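Local atomic coordinates of silicatein alpha (Tethya aurantium, PDB entry 6ZQ3), a protein that probably directs the condensation of silica in the spicules of a marine sponge, being a cathepsin-like member of the papain family of cysteine proteases. Residues 21-26 / 53-58; 37-40 / 46-49; 69-74 / 133-138; 122-127 / 211-216. One frame throughout, in Å; residues are numbered along the deposited sequence.

Interaction 1 (21-26 / 53-58)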
ATOM      1  N   GLY A  21      -3.704  13.266   4.285  1.00 51.88           N
ATOM      2  CA  GLY A  21      -3.674  14.593   4.867  1.00 49.37           C
ATOM      3  C   GLY A  21      -2.242  15.012   5.116  1.00 52.69           C
ATOM      4  O   GLY A  21      -1.332  14.652   4.356  1.00 45.07           O
ATOM      5  N   ASP A  22      -2.059  15.738   6.218  1.00 56.70           N
ATOM      6  CA  ASP A  22      -0.760  16.149   6.684  1.00 59.45           C
ATOM      7  C   ASP A  22      -0.074  15.085   7.565  1.00 63.57           C
ATOM      8  O   ASP A  22       0.960  15.364   8.176  1.00 72.80           O
ATOM      9  CB  ASP A  22      -0.894  17.454   7.465  1.00 63.45           C
ATOM     10  CG  ASP A  22       0.443  18.139   7.680  1.00 72.45           C
ATOM     11  OD1 ASP A  22       1.299  18.022   6.774  1.00 79.44           O
ATOM     12  OD2 ASP A  22       0.662  18.783   8.742  1.00 73.26           O
ATOM     13  N   CYS A  23      -0.623  13.873   7.618  1.00 62.21           N
ATOM     14  CA  CYS A  23      -0.056  12.776   8.426  1.00 64.74           C
ATOM     15  C   CYS A  23       0.829  11.853   7.572  1.00 62.43           C
ATOM     16  O   CYS A  23       0.392  11.358   6.539  1.00 69.80           O
ATOM     17  CB  CYS A  23      -1.196  11.992   9.092  1.00 67.04           C
ATOM     18  SG  CYS A  23      -0.755  10.417   9.858  1.00 74.20           S
ATOM     19  N   GLY A  24       2.068  11.621   8.010  1.00 57.11           N
ATOM     20  CA  GLY A  24       3.071  10.908   7.212  1.00 54.09           C
ATOM     21  C   GLY A  24       2.988   9.399   7.341  1.00 54.39           C
ATOM     22  O   GLY A  24       3.972   8.758   7.688  1.00 61.87           O
ATOM     23  N   ALA A  25       1.823   8.842   7.017  1.00 51.56           N
ATOM     24  CA  ALA A  25       1.468   7.445   7.290  1.00 50.69           C
ATOM     25  C   ALA A  25       1.211   6.608   6.029  1.00 49.86           C
ATOM     26  O   ALA A  25       0.316   5.760   6.017  1.00 55.94           O
ATOM     27  CB  ALA A  25       0.212   7.415   8.155  1.00 50.82           C
ATOM     28  N   SER A  26       1.971   6.820   4.969  1.00 45.57           N
ATOM     29  CA  SER A  26       1.822   5.970   3.785  1.00 46.29           C
ATOM     30  C   SER A  26       2.009   4.488   4.109  1.00 39.98           C
ATOM     31  O   SER A  26       1.261   3.637   3.619  1.00 35.35           O
ATOM     32  CB  SER A  26       2.771   6.390   2.646  1.00 47.19           C
ATOM     33  OG  SER A  26       4.106   6.527   3.084  1.00 46.90           O
ATOM     34  N   ASN A  53      -6.458   2.777  12.702  1.00 43.84           N
ATOM     35  CA  ASN A  53      -6.208   1.665  13.625  1.00 46.33           C
ATOM     36  C   ASN A  53      -4.717   1.390  13.705  1.00 47.42           C
ATOM     37  O   ASN A  53      -4.171   1.290  14.796  1.00 51.95           O
ATOM     38  CB  ASN A  53      -6.957   0.422  13.132  1.00 46.18           C
ATOM     39  CG  ASN A  53      -7.100  -0.632  14.181  1.00 44.56           C
ATOM     40  OD1 ASN A  53      -7.936  -1.514  14.060  1.00 44.49           O
ATOM     41  ND2 ASN A  53      -6.286  -0.553  15.215  1.00 48.49           N
ATOM     42  N   ILE A  54      -4.074   1.303  12.540  1.00 46.12           N
ATOM     43  CA  ILE A  54      -2.652   1.015  12.454  1.00 50.65           C
ATOM     44  C   ILE A  54      -1.847   2.182  13.015  1.00 51.51           C
ATOM     45  O   ILE A  54      -0.813   1.984  13.665  1.00 53.57           O
ATOM     46  CB  ILE A  54      -2.192   0.769  10.998  1.00 49.66           C
ATOM     47  CG1 ILE A  54      -2.427  -0.669  10.568  1.00 58.36           C
ATOM     48  CG2 ILE A  54      -0.707   1.000  10.862  1.00 50.30           C
ATOM     49  CD1 ILE A  54      -3.876  -1.062  10.496  1.00 62.88           C
ATOM     50  N   ILE A  55      -2.293   3.399  12.737  1.00 48.19           N
ATOM     51  CA  ILE A  55      -1.563   4.578  13.218  1.00 51.37           C
ATOM     52  C   ILE A  55      -1.604   4.661  14.735  1.00 46.65           C
ATOM     53  O   ILE A  55      -0.557   4.757  15.375  1.00 40.01           O
ATOM     54  CB  ILE A  55      -2.075   5.893  12.584  1.00 51.65           C
ATOM     55  CG1 ILE A  55      -1.560   5.987  11.149  1.00 51.15           C
ATOM     56  CG2 ILE A  55      -1.580   7.106  13.362  1.00 53.10           C
ATOM     57  CD1 ILE A  55      -2.468   6.756  10.212  1.00 55.25           C
ATOM     58  N   ASP A  56      -2.808   4.606  15.297  1.00 44.98           N
ATOM     59  CA  ASP A  56      -2.954   4.664  16.739  1.00 47.16           C
ATOM     60  C   ASP A  56      -2.266   3.531  17.507  1.00 48.23           C
ATOM     61  O   ASP A  56      -1.746   3.784  18.597  1.00 56.62           O
ATOM     62  CB  ASP A  56      -4.431   4.695  17.135  1.00 47.42           C
ATOM     63  CG  ASP A  56      -5.131   5.904  16.613  1.00 46.87           C
ATOM     64  OD1 ASP A  56      -4.427   6.867  16.226  1.00 44.05           O
ATOM     65  OD2 ASP A  56      -6.379   5.896  16.578  1.00 48.10           O
ATOM     66  N   CYS A  57      -2.261   2.306  16.979  1.00 45.01           N
ATOM     67  CA  CYS A  57      -1.985   1.123  17.842  1.00 46.10           C
ATOM     68  C   CYS A  57      -0.696   0.361  17.568  1.00 46.69           C
ATOM     69  O   CYS A  57      -0.357  -0.541  18.320  1.00 50.83           O
ATOM     70  CB  CYS A  57      -3.146   0.131  17.786  1.00 43.53           C
ATOM     71  SG  CYS A  57      -4.784   0.895  17.878  1.00 52.98           S
ATOM     72  N   SER A  58       0.031   0.705  16.515  1.00 46.33           N
ATOM     73  CA  SER A  58       1.235  -0.040  16.192  1.00 45.92           C
ATOM     74  C   SER A  58       2.527   0.621  16.678  1.00 45.43           C
ATOM     75  O   SER A  58       3.604   0.236  16.243  1.00 45.01           O
ATOM     76  CB  SER A  58       1.304  -0.302  14.679  1.00 47.22           C
ATOM     77  OG  SER A  58       1.696   0.854  13.964  1.00 47.95           O
TER

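Interaction 2 (37-40 / 46-49)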
ATOM      1  N   GLY A  37      -7.301  -5.941  -0.505  1.00 45.58           N
ATOM      2  CA  GLY A  37      -7.338  -6.663  -1.758  1.00 46.50           C
ATOM      3  C   GLY A  37      -7.424  -8.134  -1.526  1.00 45.66           C
ATOM      4  O   GLY A  37      -8.384  -8.773  -1.913  1.00 49.33           O
ATOM      5  N   ILE A  38      -6.419  -8.653  -0.847  1.00 49.80           N
ATOM      6  CA  ILE A  38      -6.356 -10.063  -0.459  1.00 51.61           C
ATOM      7  C   ILE A  38      -7.668 -10.562   0.171  1.00 48.23           C
ATOM      8  O   ILE A  38      -8.139 -11.655  -0.110  1.00 43.79           O
ATOM      9  CB  ILE A  38      -5.214 -10.267   0.548  1.00 55.69           C
ATOM     10  CG1 ILE A  38      -3.845 -10.465  -0.151  1.00 61.99           C
ATOM     11  CG2 ILE A  38      -5.477 -11.497   1.380  1.00 64.06           C
ATOM     12  CD1 ILE A  38      -3.457  -9.464  -1.232  1.00 62.47           C
ATOM     13  N   ASN A  39      -8.224  -9.744   1.047  1.00 45.62           N
ATOM     14  CA  ASN A  39      -9.439 -10.056   1.738  1.00 44.67           C
ATOM     15  C   ASN A  39     -10.643 -10.054   0.805  1.00 43.80           C
ATOM     16  O   ASN A  39     -11.483 -10.920   0.878  1.00 44.51           O
ATOM     17  CB  ASN A  39      -9.652  -9.032   2.857  1.00 51.17           C
ATOM     18  CG  ASN A  39     -10.940  -9.265   3.605  1.00 57.73           C
ATOM     19  OD1 ASN A  39     -11.059 -10.236   4.358  1.00 62.00           O
ATOM     20  ND2 ASN A  39     -11.931  -8.405   3.371  1.00 59.64           N
ATOM     21  N   ALA A  40     -10.715  -9.057  -0.062  1.00 42.54           N
ATOM     22  CA  ALA A  40     -11.792  -8.913  -1.001  1.00 42.17           C
ATOM     23  C   ALA A  40     -11.846 -10.058  -2.033  1.00 44.21           C
ATOM     24  O   ALA A  40     -12.917 -10.520  -2.410  1.00 45.28           O
ATOM     25  CB  ALA A  40     -11.644  -7.582  -1.704  1.00 42.00           C
ATOM     26  N   LEU A  46     -15.506  -6.575  -0.848  1.00 65.05           N
ATOM     27  CA  LEU A  46     -14.521  -5.541  -0.596  1.00 64.84           C
ATOM     28  C   LEU A  46     -14.926  -4.814   0.678  1.00 61.10           C
ATOM     29  O   LEU A  46     -16.025  -4.301   0.765  1.00 61.40           O
ATOM     30  CB  LEU A  46     -14.490  -4.585  -1.781  1.00 67.91           C
ATOM     31  CG  LEU A  46     -13.451  -3.470  -1.837  1.00 65.11           C
ATOM     32  CD1 LEU A  46     -12.035  -4.021  -1.829  1.00 64.57           C
ATOM     33  CD2 LEU A  46     -13.721  -2.686  -3.108  1.00 66.51           C
ATOM     34  N   THR A  47     -14.049  -4.804   1.673  1.00 59.00           N
ATOM     35  CA  THR A  47     -14.293  -4.072   2.905  1.00 58.02           C
ATOM     36  C   THR A  47     -13.214  -3.032   3.085  1.00 53.78           C
ATOM     37  O   THR A  47     -12.036  -3.351   3.109  1.00 48.57           O
ATOM     38  CB  THR A  47     -14.261  -4.992   4.146  1.00 63.13           C
ATOM     39  OG1 THR A  47     -14.976  -6.201   3.879  1.00 67.10           O
ATOM     40  CG2 THR A  47     -14.891  -4.295   5.334  1.00 66.16           C
ATOM     41  N   TYR A  48     -13.622  -1.787   3.309  1.00 57.75           N
ATOM     42  CA  TYR A  48     -12.665  -0.720   3.572  1.00 57.04           C
ATOM     43  C   TYR A  48     -12.094  -0.978   4.967  1.00 53.46           C
ATOM     44  O   TYR A  48     -12.845  -1.203   5.916  1.00 51.25           O
ATOM     45  CB  TYR A  48     -13.346   0.646   3.516  1.00 58.71           C
ATOM     46  N   LEU A  49     -10.770  -0.946   5.091  1.00 51.86           N
ATOM     47  CA  LEU A  49     -10.101  -1.221   6.382  1.00 50.37           C
ATOM     48  C   LEU A  49      -9.478   0.054   6.965  1.00 50.87           C
ATOM     49  O   LEU A  49      -9.311   1.051   6.249  1.00 50.44           O
ATOM     50  CB  LEU A  49      -9.014  -2.284   6.223  1.00 49.70           C
ATOM     51  CG  LEU A  49      -9.503  -3.669   5.807  1.00 49.40           C
ATOM     52  CD1 LEU A  49      -8.288  -4.547   5.594  1.00 49.35           C
ATOM     53  CD2 LEU A  49     -10.473  -4.262   6.836  1.00 48.97           C
TER
HETATM   54  O   HOH W   1     -11.323  -5.913   1.485  1.00 48.46           O

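Interaction 3 (69-74 / 133-138)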
ATOM      1  N   GLY A  69       6.842   4.858   9.415  1.00 54.77           N
ATOM      2  CA  GLY A  69       6.841   3.446   9.810  1.00 54.15           C
ATOM      3  C   GLY A  69       6.978   2.495   8.618  1.00 52.71           C
ATOM      4  O   GLY A  69       7.312   2.930   7.548  1.00 48.52           O
ATOM      5  N   ASN A  70       6.726   1.204   8.829  1.00 52.06           N
ATOM      6  CA  ASN A  70       6.837   0.158   7.809  1.00 58.54           C
ATOM      7  C   ASN A  70       5.537  -0.582   7.539  1.00 53.02           C
ATOM      8  O   ASN A  70       4.667  -0.653   8.392  1.00 59.68           O
ATOM      9  CB  ASN A  70       7.802  -0.937   8.286  1.00 64.01           C
ATOM     10  CG  ASN A  70       9.223  -0.484   8.316  1.00 71.46           C
ATOM     11  OD1 ASN A  70      10.100  -1.236   8.713  1.00 78.79           O
ATOM     12  ND2 ASN A  70       9.471   0.746   7.887  1.00 82.54           N
ATOM     13  N   MET A  71       5.458  -1.211   6.373  1.00 51.07           N
ATOM     14  CA  MET A  71       4.433  -2.232   6.126  1.00 49.70           C
ATOM     15  C   MET A  71       4.645  -3.468   7.022  1.00 45.63           C
ATOM     16  O   MET A  71       3.684  -3.924   7.637  1.00 38.18           O
ATOM     17  CB  MET A  71       4.411  -2.635   4.660  1.00 50.44           C
ATOM     18  CG  MET A  71       3.967  -1.500   3.737  1.00 56.97           C
ATOM     19  SD  MET A  71       5.194  -0.210   3.459  1.00 59.05           S
ATOM     20  CE  MET A  71       6.361  -1.097   2.431  1.00 56.15           C
ATOM     21  N   TYR A  72       5.856  -4.014   7.053  1.00 42.16           N
ATOM     22  CA  TYR A  72       6.133  -5.197   7.862  1.00 43.42           C
ATOM     23  C   TYR A  72       5.570  -5.056   9.272  1.00 42.83           C
ATOM     24  O   TYR A  72       4.728  -5.844   9.703  1.00 41.86           O
ATOM     25  CB  TYR A  72       7.639  -5.464   7.921  1.00 45.47           C
ATOM     26  CG  TYR A  72       8.041  -6.468   8.977  1.00 45.74           C
ATOM     27  N   VAL A  73       6.049  -4.041   9.979  1.00 42.39           N
ATOM     28  CA  VAL A  73       5.632  -3.756  11.335  1.00 41.97           C
ATOM     29  C   VAL A  73       4.099  -3.554  11.463  1.00 42.08           C
ATOM     30  O   VAL A  73       3.533  -3.897  12.480  1.00 41.73           O
ATOM     31  CB  VAL A  73       6.381  -2.512  11.844  1.00 43.67           C
ATOM     32  CG1 VAL A  73       5.857  -2.101  13.208  1.00 48.27           C
ATOM     33  CG2 VAL A  73       7.897  -2.748  11.878  1.00 42.36           C
ATOM     34  N   ALA A  74       3.435  -3.012  10.443  1.00 45.17           N
ATOM     35  CA  ALA A  74       1.947  -2.934  10.422  1.00 51.61           C
ATOM     36  C   ALA A  74       1.288  -4.317  10.313  1.00 50.35           C
ATOM     37  O   ALA A  74       0.237  -4.586  10.909  1.00 53.48           O
ATOM     38  CB  ALA A  74       1.454  -2.035   9.281  1.00 49.21           C
ATOM     39  N   PRO A 133      -2.969  -7.286  -4.967  1.00 44.09           N
ATOM     40  CA  PRO A 133      -2.294  -6.009  -4.775  1.00 42.38           C
ATOM     41  C   PRO A 133      -1.157  -6.134  -3.769  1.00 42.97           C
ATOM     42  O   PRO A 133      -1.342  -6.748  -2.715  1.00 49.90           O
ATOM     43  CB  PRO A 133      -3.401  -5.110  -4.229  1.00 42.03           C
ATOM     44  CG  PRO A 133      -4.673  -5.709  -4.739  1.00 40.67           C
ATOM     45  CD  PRO A 133      -4.432  -7.178  -4.805  1.00 40.03           C
ATOM     46  N   VAL A 134      -0.001  -5.562  -4.107  1.00 41.39           N
ATOM     47  CA  VAL A 134       1.232  -5.692  -3.343  1.00 39.32           C
ATOM     48  C   VAL A 134       1.670  -4.337  -2.812  1.00 39.95           C
ATOM     49  O   VAL A 134       1.718  -3.353  -3.543  1.00 46.87           O
ATOM     50  CB  VAL A 134       2.343  -6.284  -4.219  1.00 40.87           C
ATOM     51  CG1 VAL A 134       3.669  -6.417  -3.470  1.00 42.61           C
ATOM     52  CG2 VAL A 134       1.903  -7.643  -4.719  1.00 44.48           C
ATOM     53  N   ALA A 135       2.004  -4.297  -1.534  1.00 39.23           N
ATOM     54  CA  ALA A 135       2.458  -3.098  -0.914  1.00 41.14           C
ATOM     55  C   ALA A 135       3.914  -2.930  -1.303  1.00 42.99           C
ATOM     56  O   ALA A 135       4.696  -3.878  -1.242  1.00 38.65           O
ATOM     57  CB  ALA A 135       2.294  -3.194   0.585  1.00 43.65           C
ATOM     58  N   VAL A 136       4.244  -1.729  -1.772  1.00 47.20           N
ATOM     59  CA  VAL A 136       5.620  -1.336  -2.083  1.00 47.30           C
ATOM     60  C   VAL A 136       6.004   0.005  -1.435  1.00 47.14           C
ATOM     61  O   VAL A 136       5.154   0.748  -0.952  1.00 44.55           O
ATOM     62  CB  VAL A 136       5.833  -1.201  -3.600  1.00 47.43           C
ATOM     63  CG1 VAL A 136       5.469  -2.492  -4.329  1.00 44.36           C
ATOM     64  CG2 VAL A 136       5.057   0.002  -4.149  1.00 50.00           C
ATOM     65  N   ALA A 137       7.298   0.290  -1.434  1.00 49.08           N
ATOM     66  CA  ALA A 137       7.822   1.614  -1.111  1.00 51.24           C
ATOM     67  C   ALA A 137       8.805   2.086  -2.183  1.00 54.11           C
ATOM     68  O   ALA A 137       9.557   1.296  -2.771  1.00 50.25           O
ATOM     69  CB  ALA A 137       8.514   1.609   0.229  1.00 51.67           C
ATOM     70  N   ILE A 138       8.813   3.393  -2.409  1.00 57.63           N
ATOM     71  CA  ILE A 138       9.646   3.982  -3.446  1.00 56.90           C
ATOM     72  C   ILE A 138      10.383   5.190  -2.931  1.00 59.75           C
ATOM     73  O   ILE A 138      10.155   5.661  -1.800  1.00 59.06           O
ATOM     74  CB  ILE A 138       8.819   4.414  -4.658  1.00 54.59           C
ATOM     75  CG1 ILE A 138       7.806   5.479  -4.253  1.00 57.01           C
ATOM     76  CG2 ILE A 138       8.114   3.213  -5.278  1.00 53.53           C
ATOM     77  CD1 ILE A 138       7.040   6.016  -5.433  1.00 63.29           C
TER

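Interaction 4 (122-127 / 211-216)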
ATOM      1  N   SER A 122      10.240  -9.432 -11.764  1.00 56.33           N
ATOM      2  CA  SER A 122       9.542 -10.604 -12.311  1.00 56.89           C
ATOM      3  C   SER A 122       8.836 -11.404 -11.201  1.00 53.45           C
ATOM      4  O   SER A 122       7.760 -11.938 -11.422  1.00 59.00           O
ATOM      5  CB  SER A 122      10.514 -11.486 -13.069  1.00 54.24           C
ATOM      6  OG  SER A 122      11.538 -11.905 -12.198  1.00 58.47           O
ATOM      7  N   ASP A 123       9.395 -11.333  -9.997  1.00 51.86           N
ATOM      8  CA  ASP A 123       8.795 -11.954  -8.830  1.00 55.19           C
ATOM      9  C   ASP A 123       7.651 -11.036  -8.391  1.00 54.02           C
ATOM     10  O   ASP A 123       6.597 -11.506  -7.964  1.00 47.94           O
ATOM     11  CB  ASP A 123       9.821 -12.103  -7.707  1.00 57.30           C
ATOM     12  N   LEU A 124       7.869  -9.724  -8.502  1.00 52.31           N
ATOM     13  CA  LEU A 124       6.854  -8.741  -8.156  1.00 54.22           C
ATOM     14  C   LEU A 124       5.638  -8.887  -9.092  1.00 55.78           C
ATOM     15  O   LEU A 124       4.494  -8.876  -8.636  1.00 58.19           O
ATOM     16  CB  LEU A 124       7.436  -7.323  -8.208  1.00 58.47           C
ATOM     17  CG  LEU A 124       6.506  -6.126  -7.950  1.00 58.42           C
ATOM     18  CD1 LEU A 124       5.650  -6.285  -6.706  1.00 56.13           C
ATOM     19  CD2 LEU A 124       7.329  -4.848  -7.848  1.00 59.89           C
ATOM     20  N   GLU A 125       5.880  -9.057 -10.386  1.00 54.33           N
ATOM     21  CA  GLU A 125       4.780  -9.234 -11.341  1.00 57.13           C
ATOM     22  C   GLU A 125       4.044 -10.524 -11.040  1.00 53.70           C
ATOM     23  O   GLU A 125       2.826 -10.555 -10.982  1.00 54.46           O
ATOM     24  CB  GLU A 125       5.279  -9.238 -12.795  1.00 61.33           C
ATOM     25  N   ALA A 126       4.794 -11.587 -10.806  1.00 53.89           N
ATOM     26  CA  ALA A 126       4.195 -12.858 -10.443  1.00 51.16           C
ATOM     27  C   ALA A 126       3.301 -12.713  -9.205  1.00 46.29           C
ATOM     28  O   ALA A 126       2.214 -13.283  -9.156  1.00 48.94           O
ATOM     29  CB  ALA A 126       5.282 -13.916 -10.236  1.00 51.04           C
ATOM     30  N   ALA A 127       3.732 -11.938  -8.210  1.00 47.30           N
ATOM     31  CA  ALA A 127       2.893 -11.701  -7.017  1.00 45.01           C
ATOM     32  C   ALA A 127       1.625 -10.961  -7.373  1.00 48.47           C
ATOM     33  O   ALA A 127       0.539 -11.334  -6.934  1.00 47.15           O
ATOM     34  CB  ALA A 127       3.650 -10.931  -5.965  1.00 44.47           C
ATOM     35  N   SER A 211      12.365  -3.185  -4.279  1.00 48.39           N
ATOM     36  CA  SER A 211      13.292  -3.356  -3.142  1.00 47.40           C
ATOM     37  C   SER A 211      12.666  -3.888  -1.834  1.00 47.40           C
ATOM     38  O   SER A 211      13.280  -4.696  -1.158  1.00 49.06           O
ATOM     39  CB  SER A 211      14.022  -2.034  -2.838  1.00 50.31           C
ATOM     40  OG  SER A 211      14.841  -1.652  -3.936  1.00 56.45           O
ATOM     41  N   ASP A 212      11.470  -3.405  -1.482  1.00 49.75           N
ATOM     42  CA  ASP A 212      10.769  -3.741  -0.234  1.00 48.50           C
ATOM     43  C   ASP A 212       9.252  -3.923  -0.463  1.00 48.87           C
ATOM     44  O   ASP A 212       8.399  -3.181   0.083  1.00 43.41           O
ATOM     45  CB  ASP A 212      11.012  -2.655   0.835  1.00 51.60           C
ATOM     46  N   ALA A 213       8.925  -4.902  -1.295  1.00 46.70           N
ATOM     47  CA  ALA A 213       7.544  -5.216  -1.593  1.00 45.30           C
ATOM     48  C   ALA A 213       7.095  -6.409  -0.745  1.00 50.09           C
ATOM     49  O   ALA A 213       7.837  -7.359  -0.527  1.00 46.57           O
ATOM     50  CB  ALA A 213       7.402  -5.542  -3.058  1.00 43.68           C
ATOM     51  N   SER A 214       5.863  -6.353  -0.269  1.00 51.01           N
ATOM     52  CA  SER A 214       5.329  -7.420   0.512  1.00 49.27           C
ATOM     53  C   SER A 214       3.821  -7.506   0.351  1.00 51.48           C
ATOM     54  O   SER A 214       3.149  -6.590  -0.141  1.00 50.29           O
ATOM     55  CB  SER A 214       5.691  -7.205   1.976  1.00 53.12           C
ATOM     56  OG  SER A 214       5.022  -6.074   2.504  1.00 57.02           O
ATOM     57  N   TYR A 215       3.275  -8.623   0.781  1.00 50.13           N
ATOM     58  CA  TYR A 215       1.843  -8.708   0.906  1.00 50.13           C
ATOM     59  C   TYR A 215       1.498  -9.644   2.055  1.00 47.37           C
ATOM     60  O   TYR A 215       2.305 -10.486   2.437  1.00 47.37           O
ATOM     61  CB  TYR A 215       1.212  -9.148  -0.416  1.00 49.92           C
ATOM     62  CG  TYR A 215       1.703 -10.470  -0.928  1.00 51.77           C
ATOM     63  CD1 TYR A 215       2.839 -10.553  -1.720  1.00 55.01           C
ATOM     64  CD2 TYR A 215       1.036 -11.642  -0.615  1.00 54.22           C
ATOM     65  CE1 TYR A 215       3.290 -11.769  -2.193  1.00 56.41           C
ATOM     66  CE2 TYR A 215       1.488 -12.863  -1.069  1.00 55.50           C
ATOM     67  CZ  TYR A 215       2.612 -12.919  -1.854  1.00 57.03           C
ATOM     68  OH  TYR A 215       3.032 -14.138  -2.324  1.00 66.68           O
ATOM     69  N   PRO A 216       0.298  -9.481   2.621  1.00 44.56           N
ATOM     70  CA  PRO A 216      -0.096 -10.284   3.768  1.00 44.23           C
ATOM     71  C   PRO A 216      -0.706 -11.628   3.378  1.00 43.60           C
ATOM     72  O   PRO A 216      -1.179 -11.766   2.283  1.00 41.89           O
ATOM     73  CB  PRO A 216      -1.118  -9.384   4.478  1.00 43.90           C
ATOM     74  CG  PRO A 216      -1.726  -8.618   3.379  1.00 49.56           C
ATOM     75  CD  PRO A 216      -0.635  -8.376   2.370  1.00 44.46           C
TER

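Interaction 1 (21-26 / 53-58)
Ile-55 and Ala-25 make a small, buried, purely apolar contact that joins the loop leading into helix 26-43 to the short helix 51-57. This is the helical half of the papain fold, next to the cleft. One methyl group does most of the work. Ile-55 CD1 approaches Ala-25 CB to 3.4 Å, a close fit, and lies 4.1 Å from Cys-23 SG, so it bridges the methyl and the sulfur. The arm behind it takes part as well, since Ile-55 CG1 lies 3.8 Å from Ala-25 CB. That reach comes from placing CG1 opposite the carbonyl carbon (chi1 -76°), which sends the longer branch toward the loop. Cys-23 is fixed by its disulfide to Cys-66, so its sulfur presents a held surface to the isoleucine. Between the two loop residues, Gly-24 is the centre of an inverse gamma turn, closed by a weak bond of 2.9 Å from Ala-25 N to Cys-23 O. Ala-25 in turn is the N-cap residue of helix 26-43, and Ser-26 just after it takes the position of the catalytic cysteine of papain. At its far end helix 51-57 is tied off by Ser-58. Ser-58 OG lies 2.8 Å and Ser-58 N 3.2 Å from Ile-54 O, reaching that oxygen from opposite faces of its plane. Around the contact, Ile-55 also leans on Tyr-27 of helix 26-43 and on Phe-92, while Ile-54 packs against helix 26-43, Ala-74 of helix 71-80 and Val-84 of strand 84-85.

Interaction 2 (37-40 / 46-49)
Ala-40 and Leu-46 touch where the loop after helix 26-43, the central helix of the papain fold's helical domain, runs back along it. Ala-40 CB lies 3.6 Å from Leu-46 CD1, one of the two branch methyls, and 3.7 Å from Leu-46 CA, so the alanine methyl meets both the backbone and the tip of the leucine. One residue back along the helix, Asn-39 extends toward Thr-47 with CG opposite its own backbone N (chi1 178°). The two side chains meet at an angle, and Asn-39 ND2 stays 3.8 Å from Thr-47 OG1, with no hydrogen bond between them. A water fills the role instead. It accepts from Asn-39 ND2 at 3.2 Å and from Thr-47 N at 2.9 Å, linking the helix side chain to the backbone of the returning loop. Further out, the loop is held by Glu-36, whose OE2 takes the N-H of Leu-49, and by backbone bonding of Tyr-48 to Gly-87. Leu-49 settles on Met-32 and Leu-35 of the same helix, and both Asn-39 and Leu-49 rest on Ala-108 of strand 106-108. Leu-46 is the exposed member and leans on Thr-15. Within these two segments, then, polar groups are joined through solvent and not directly: a single water takes two N-H groups, one from each side, beside a small apolar contact, so their polar link runs through that water.

Interaction 3 (69-74 / 133-138)
The methyl CE of Met-71 sits over one face of the peptide group joining Val-136 to Ala-137, nearly straight above the carbonyl carbon: it is 4.0 Å from Val-136 C and equally far from Val-136 O. Val-136 is tied by backbone hydrogen bonding to Met-167 of strand 165-173, so the methyl rests on a peptide already fixed in a sheet. Beside the peptide, the same CE lies 4.1 Å from Ala-137 CB. Met-71 CG, nearer the root of the side chain, is 4.0 Å from Ala-135 CB. Ala-135 and Ala-137 both turn their methyls to the methionine, while Val-136 between them points the other way, into the side of the strand where Ile-169 lies. The bent side chain makes this spread possible: chi2 (75°) and chi3 (71°) both turn it, so CG and CE touch successive places along the strand instead of reaching out as one straight arm. The second flat group, the amide of Asn-70, lies just ahead of Met-71 in the chain. Its ND2 donates to Gly-69 O at 3.1 Å, keeping the acceptor close to its own amide plane but approaching from above the plane of the glycine carbonyl. Asn-70 N is bonded to Asn-63 OD1. Ser-30 of helix 26-43 touches Met-71 and Ala-135 alike, so three elements converge here, in the buried interface between the helical and the strand-rich parts of the papain fold. No polar bond crosses between the two segments; the methionine's CG and CE, packed on two alanine methyls and a peptide face, join them by van der Waals contact alone.

Interaction 4 (122-127 / 211-216)
Ala-127, which meets the ring of Tyr-215, is set in place by the helix bond from Ala-127 N to Asp-123 O, 2.9 Å long. One residue earlier, Ala-126 N reaches Ser-122 O at 3.0 Å in the same i to i+4 pattern. From this helix Ala-127 CB comes within 3.9 Å of Tyr-215 CE1, an ortho-to-hydroxyl ring carbon. The ring gets there because its CG lies between the backbone N and the carbonyl carbon (chi1 58°), a crowded arrangement that swings the tyrosine toward the helix. A turn earlier, Leu-124 CD1 touches Ala-213 CB at 4.1 Å; its CG is opposite the backbone N (chi1 177°), which extends the branched end toward the strand. Ala-213 and Tyr-215 thus turn to the helix. Ser-214 points away from it, and its side chain touches Met-71 and Phe-75 of helix 71-80. The helix belongs to the strand-rich domain of the papain fold, and strand 214-217 pairs antiparallel with strand 112-115, through backbone bonds such as that of Tyr-215 with Val-114. Val-134 of strand 134-138 lies against Leu-124, Ala-127 and Ala-213, tucked in where helix and strand meet, and Trp-181 packs on Leu-124 from strand 180-184. At the start of the segment Ser-211 OG is bonded to Ser-160 O and Asn-205 ND2, and Ser-211 O accepts from Ser-118 OG.

How the interactions relate
Interactions 3 and 4 are the closest pair, their centres about 11 Å apart, and they join directly: Ala-135 O is 2.9 Å from Ser-214 N, a probable hydrogen bond, and Met-71 CE lies 3.7 Å from Asp-212 O. Interaction 1, about 13 Å from interaction 3 between centres, meets it through Ile-54 CG2 and Ala-74 CB at 4.0 Å. Interaction 2 reaches the strand-rich side through Ile-38 CD1, 3.7 Å from Pro-133 O. Interactions 1 and 4 do not touch and lie on opposite sides of the chain's centre. Ser-26, in interaction 1, and His-165, whose backbone is hydrogen-bonded to that of Ile-138 in interaction 3, occupy the positions of papain's catalytic pair.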